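Local coordinates for protein esterase TesA (Pseudomonas aeruginosa, PDB 4JGG) that hydrolyses carboxylic esters, with highest activity on Tween detergents and short-chain p-nitrophenyl esters, and shows weak thioesterase activity towards palmitoyl-coenzyme A, at residues G36-T39 and S40-W43; G94-D97 and G98-M102. All blocks are in the same frame, centred on the assembly; numbering follows the deposited sequence.

Interaction 1 of 2, residues G36-T39 and S40-W43; sequences GLDT and SQGW
Asp38 and Ser40 close an Asx turn that starts the short 3-10 segment leading to helix 43-53. The carboxylate oxygen Asp38 OD1 accepts twice: from Ser40 N at 3.0 Å and from Ser40 OG at 2.7 Å. Both donors come from one face of the carboxylate, about 50° above its plane. Aspartate is short enough for this: with CG swung beside its own carbonyl carbon (chi1 -172°), the acid group folds forward along the chain. Serine suits the other end because its hydroxyl, held between backbone N and carbonyl carbon (chi1 63°), sits close to its own amide, and one oxygen can take both. The next two amides are satisfied by backbone carbonyls, Gln41 N by Asp38 O at 2.8 Å and Gly42 N by Thr39 O. Gly42, with no CB to press against Thr39 O, then serves as N-cap of helix 43-53, whose first residue, Trp43, gives its backbone N-H to Gln186 OE1. The Leu37 side chain touches Leu183 and Gln186 and is about 7 Å from the side chain of His180, an active-site residue by similarity. Its methyl Leu37 CD1 covers the backbone of Gly42, 4.0 Å from Gly42 CA.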
loop_
_atom_site.group_PDB
_atom_site.type_symbol
_atom_site.label_atom_id
_atom_site.label_comp_id
_atom_site.label_asym_id
_atom_site.label_seq_id
_atom_site.Cartn_x
_atom_site.Cartn_y
_atom_site.Cartn_z
ATOM N N GLY A 36 -7.611 -5.779 12.933
ATOM C CA GLY A 36 -8.282 -5.232 14.098
ATOM C C GLY A 36 -9.671 -4.699 13.813
ATOM O O GLY A 36 -10.233 -3.963 14.623
ATOM N N LEU A 37 -10.228 -5.060 12.661
ATOM C CA LEU A 37 -11.561 -4.582 12.307
ATOM C C LEU A 37 -12.239 -5.493 11.301
ATOM O O LEU A 37 -11.630 -6.435 10.789
ATOM C CB LEU A 37 -11.508 -3.144 11.774
ATOM C CG LEU A 37 -10.741 -2.882 10.478
ATOM C CD1 LEU A 37 -11.695 -2.706 9.311
ATOM C CD2 LEU A 37 -9.863 -1.654 10.628
ATOM N N ASP A 38 -13.511 -5.202 11.041
ATOM C CA ASP A 38 -14.303 -5.916 10.053
ATOM C C ASP A 38 -13.734 -5.609 8.689
ATOM O O ASP A 38 -13.789 -4.472 8.230
ATOM C CB ASP A 38 -15.759 -5.449 10.114
ATOM C CG ASP A 38 -16.689 -6.294 9.246
ATOM O OD1 ASP A 38 -16.191 -7.056 8.386
ATOM O OD2 ASP A 38 -17.924 -6.186 9.423
ATOM N N THR A 39 -13.184 -6.625 8.040
ATOM C CA THR A 39 -12.546 -6.438 6.745
ATOM C C THR A 39 -13.515 -5.854 5.710
ATOM O O THR A 39 -13.106 -5.093 4.827
ATOM C CB THR A 39 -11.897 -7.757 6.239
ATOM O OG1 THR A 39 -12.912 -8.682 5.841
ATOM C CG2 THR A 39 -11.048 -8.381 7.335
ATOM N N SER A 40 -14.800 -6.183 5.832
ATOM C CA SER A 40 -15.810 -5.653 4.905
ATOM C C SER A 40 -15.939 -4.129 5.018
ATOM O O SER A 40 -16.513 -3.478 4.144
ATOM C CB SER A 40 -17.171 -6.326 5.130
ATOM O OG SER A 40 -17.673 -6.050 6.426
ATOM N N GLN A 41 -15.396 -3.569 6.097
ATOM C CA GLN A 41 -15.401 -2.124 6.315
ATOM C C GLN A 41 -14.019 -1.531 6.072
ATOM O O GLN A 41 -13.813 -0.324 6.213
ATOM C CB GLN A 41 -15.857 -1.794 7.740
ATOM C CG GLN A 41 -17.321 -2.132 8.030
ATOM C CD GLN A 41 -18.305 -1.214 7.305
ATOM O OE1 GLN A 41 -18.002 -0.054 7.022
ATOM N NE2 GLN A 41 -19.492 -1.737 7.006
ATOM N N GLY A 42 -13.075 -2.390 5.705
ATOM C CA GLY A 42 -11.724 -1.952 5.418
ATOM C C GLY A 42 -11.620 -1.174 4.129
ATOM O O GLY A 42 -12.485 -1.265 3.245
ATOM N N TRP A 43 -10.546 -0.406 4.008
ATOM C CA TRP A 43 -10.404 0.508 2.887
ATOM C C TRP A 43 -10.485 -0.178 1.513
ATOM O O TRP A 43 -11.074 0.364 0.579
ATOM C CB TRP A 43 -9.151 1.384 3.051
ATOM C CG TRP A 43 -7.884 0.853 2.452
ATOM C CD1 TRP A 43 -6.877 0.213 3.103
ATOM C CD2 TRP A 43 -7.481 0.957 1.081
ATOM N NE1 TRP A 43 -5.862 -0.099 2.220
ATOM C CE2 TRP A 43 -6.213 0.342 0.972
ATOM C CE3 TRP A 43 -8.061 1.512 -0.060
ATOM C CZ2 TRP A 43 -5.524 0.265 -0.238
ATOM C CZ3 TRP A 43 -7.380 1.430 -1.260
ATOM C CH2 TRP A 43 -6.129 0.806 -1.343
#

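Interaction 2 of 2, residues G94-D97 and G98-M102; sequences GGND and GLRGM
The carbonyl oxygen Asp97 O accepts from Met102 N at 2.9 Å, the donor almost in line with the C=O bond. The methionine side chain runs past this same oxygen. Its CB lies 3.3 Å from Asp97 O, and with CG beside the backbone N (chi1 -55°) the chain continues straight over the aspartate backbone until SD stands 3.8 Å from Asp97 CA. A long, flexible, unbranched thioether is well suited to lie along the chain in this way. The carboxylate of Asp97 points elsewhere, and its OD2 is held by Ser70 OG and Gln106 NE2.

Together with the bond from Gly101 N to Gly98 O, the link from Met102 to Asp97 makes a Schellman motif that ends the short helix 95-99. Gly101 has the positive phi (72°) such a turn needs, which glycine adopts without strain. At the other end Gly94 is the N-cap; its phi of 105° again suits a residue with no CB, and Gly94 O accepts from Gly98 N at 3.1 Å. Gly94 to Asp97 match the Gly-x-Asn-Asp block of SGNH hydrolases, whose asparagine in relatives contributes to the oxyanion hole. Asn96 is consistent with that role, its side chain being about 5 Å from that of Ser30, the nucleophile by similarity, while its ND2 bonds to Asp68 O.

Arg100 lies alongside Asn96, one turn on. Besides the backbone hydrogen bond from Arg100 N to Asn96 O, its long methylene chain can lie along the helix, with CG at 3.1 Å from Asn96 O, and it also touches Thr69. Leu99 CB rests 3.3 Å from Gly95 O, while its branched apolar side chain packs on Tyr136.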
loop_
_atom_site.group_PDB
_atom_site.type_symbol
_atom_site.label_atom_id
_atom_site.label_comp_id
_atom_site.label_asym_id
_atom_site.label_seq_id
_atom_site.Cartn_x
_atom_site.Cartn_y
_atom_site.Cartn_z
ATOM N N GLY A 94 6.549 -2.324 3.224
ATOM C CA GLY A 94 7.703 -1.588 3.727
ATOM C C GLY A 94 7.460 -0.912 5.059
ATOM O O GLY A 94 8.395 -0.446 5.711
ATOM N N GLY A 95 6.199 -0.845 5.468
ATOM C CA GLY A 95 5.876 -0.335 6.785
ATOM C C GLY A 95 6.536 -1.189 7.837
ATOM O O GLY A 95 7.017 -0.692 8.858
ATOM N N ASN A 96 6.565 -2.498 7.591
ATOM C CA ASN A 96 7.245 -3.410 8.513
ATOM C C ASN A 96 8.751 -3.308 8.431
ATOM O O ASN A 96 9.420 -3.381 9.446
ATOM C CB ASN A 96 6.765 -4.854 8.335
ATOM C CG ASN A 96 5.376 -5.057 8.897
ATOM O OD1 ASN A 96 5.087 -4.607 10.005
ATOM N ND2 ASN A 96 4.491 -5.690 8.119
ATOM N N ASP A 97 9.284 -3.097 7.234
ATOM C CA ASP A 97 10.725 -2.901 7.095
ATOM C C ASP A 97 11.191 -1.746 7.973
ATOM O O ASP A 97 12.241 -1.817 8.587
ATOM C CB ASP A 97 11.117 -2.606 5.647
ATOM C CG ASP A 97 10.768 -3.745 4.702
ATOM O OD1 ASP A 97 9.635 -4.261 4.781
ATOM O OD2 ASP A 97 11.641 -4.127 3.903
ATOM N N GLY A 98 10.417 -0.670 8.021
ATOM C CA GLY A 98 10.791 0.468 8.841
ATOM C C GLY A 98 10.568 0.239 10.319
ATOM O O GLY A 98 11.399 0.586 11.162
ATOM N N LEU A 99 9.428 -0.346 10.645
ATOM C CA LEU A 99 9.050 -0.568 12.024
ATOM C C LEU A 99 10.035 -1.532 12.692
ATOM O O LEU A 99 10.206 -1.512 13.917
ATOM C CB LEU A 99 7.634 -1.127 12.073
ATOM C CG LEU A 99 6.914 -1.123 13.412
ATOM C CD1 LEU A 99 6.490 0.282 13.757
ATOM C CD2 LEU A 99 5.714 -2.060 13.340
ATOM N N ARG A 100 10.682 -2.361 11.873
ATOM C CA ARG A 100 11.677 -3.326 12.331
ATOM C C ARG A 100 13.104 -2.795 12.323
ATOM O O ARG A 100 14.010 -3.446 12.824
ATOM C CB ARG A 100 11.653 -4.571 11.449
ATOM C CG ARG A 100 10.400 -5.396 11.564
ATOM C CD ARG A 100 10.553 -6.676 10.794
ATOM N NE ARG A 100 9.261 -7.136 10.325
ATOM C CZ ARG A 100 9.047 -8.280 9.689
ATOM N NH1 ARG A 100 10.054 -9.112 9.435
ATOM N NH2 ARG A 100 7.811 -8.590 9.309
ATOM N N GLY A 101 13.326 -1.629 11.744
ATOM C CA GLY A 101 14.680 -1.108 11.676
ATOM C C GLY A 101 15.523 -1.870 10.675
ATOM O O GLY A 101 16.729 -2.048 10.858
ATOM N N MET A 102 14.885 -2.345 9.610
ATOM C CA MET A 102 15.623 -3.028 8.551
ATOM C C MET A 102 16.288 -1.965 7.693
ATOM O O MET A 102 16.064 -0.778 7.900
ATOM C CB MET A 102 14.676 -3.902 7.720
ATOM C CG MET A 102 13.897 -4.876 8.599
ATOM S SD MET A 102 12.807 -6.045 7.766
ATOM C CE MET A 102 13.908 -6.860 6.625
#

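Interaction 1 is a turn in the loop after helix 30-33 that leads into helix 43-53 and includes its N-cap and first residue; interaction 2 is the short helix 95-99 with its two ends. Their centres are 23 Å apart and their nearest atoms about 13 Å, so they do not touch. Interaction 1 is mainly a surface contact, where a side-chain carboxylate takes one amide and one hydroxyl, and backbone carbonyls the next two amides. Interaction 2 is partly buried; its bonds across the segments all run between backbone atoms, and its buried aspartate spends its carboxylate on Ser70 and Gln106. The two nevertheless approach the active-site residues assigned by similarity, each bringing a leucine near His180.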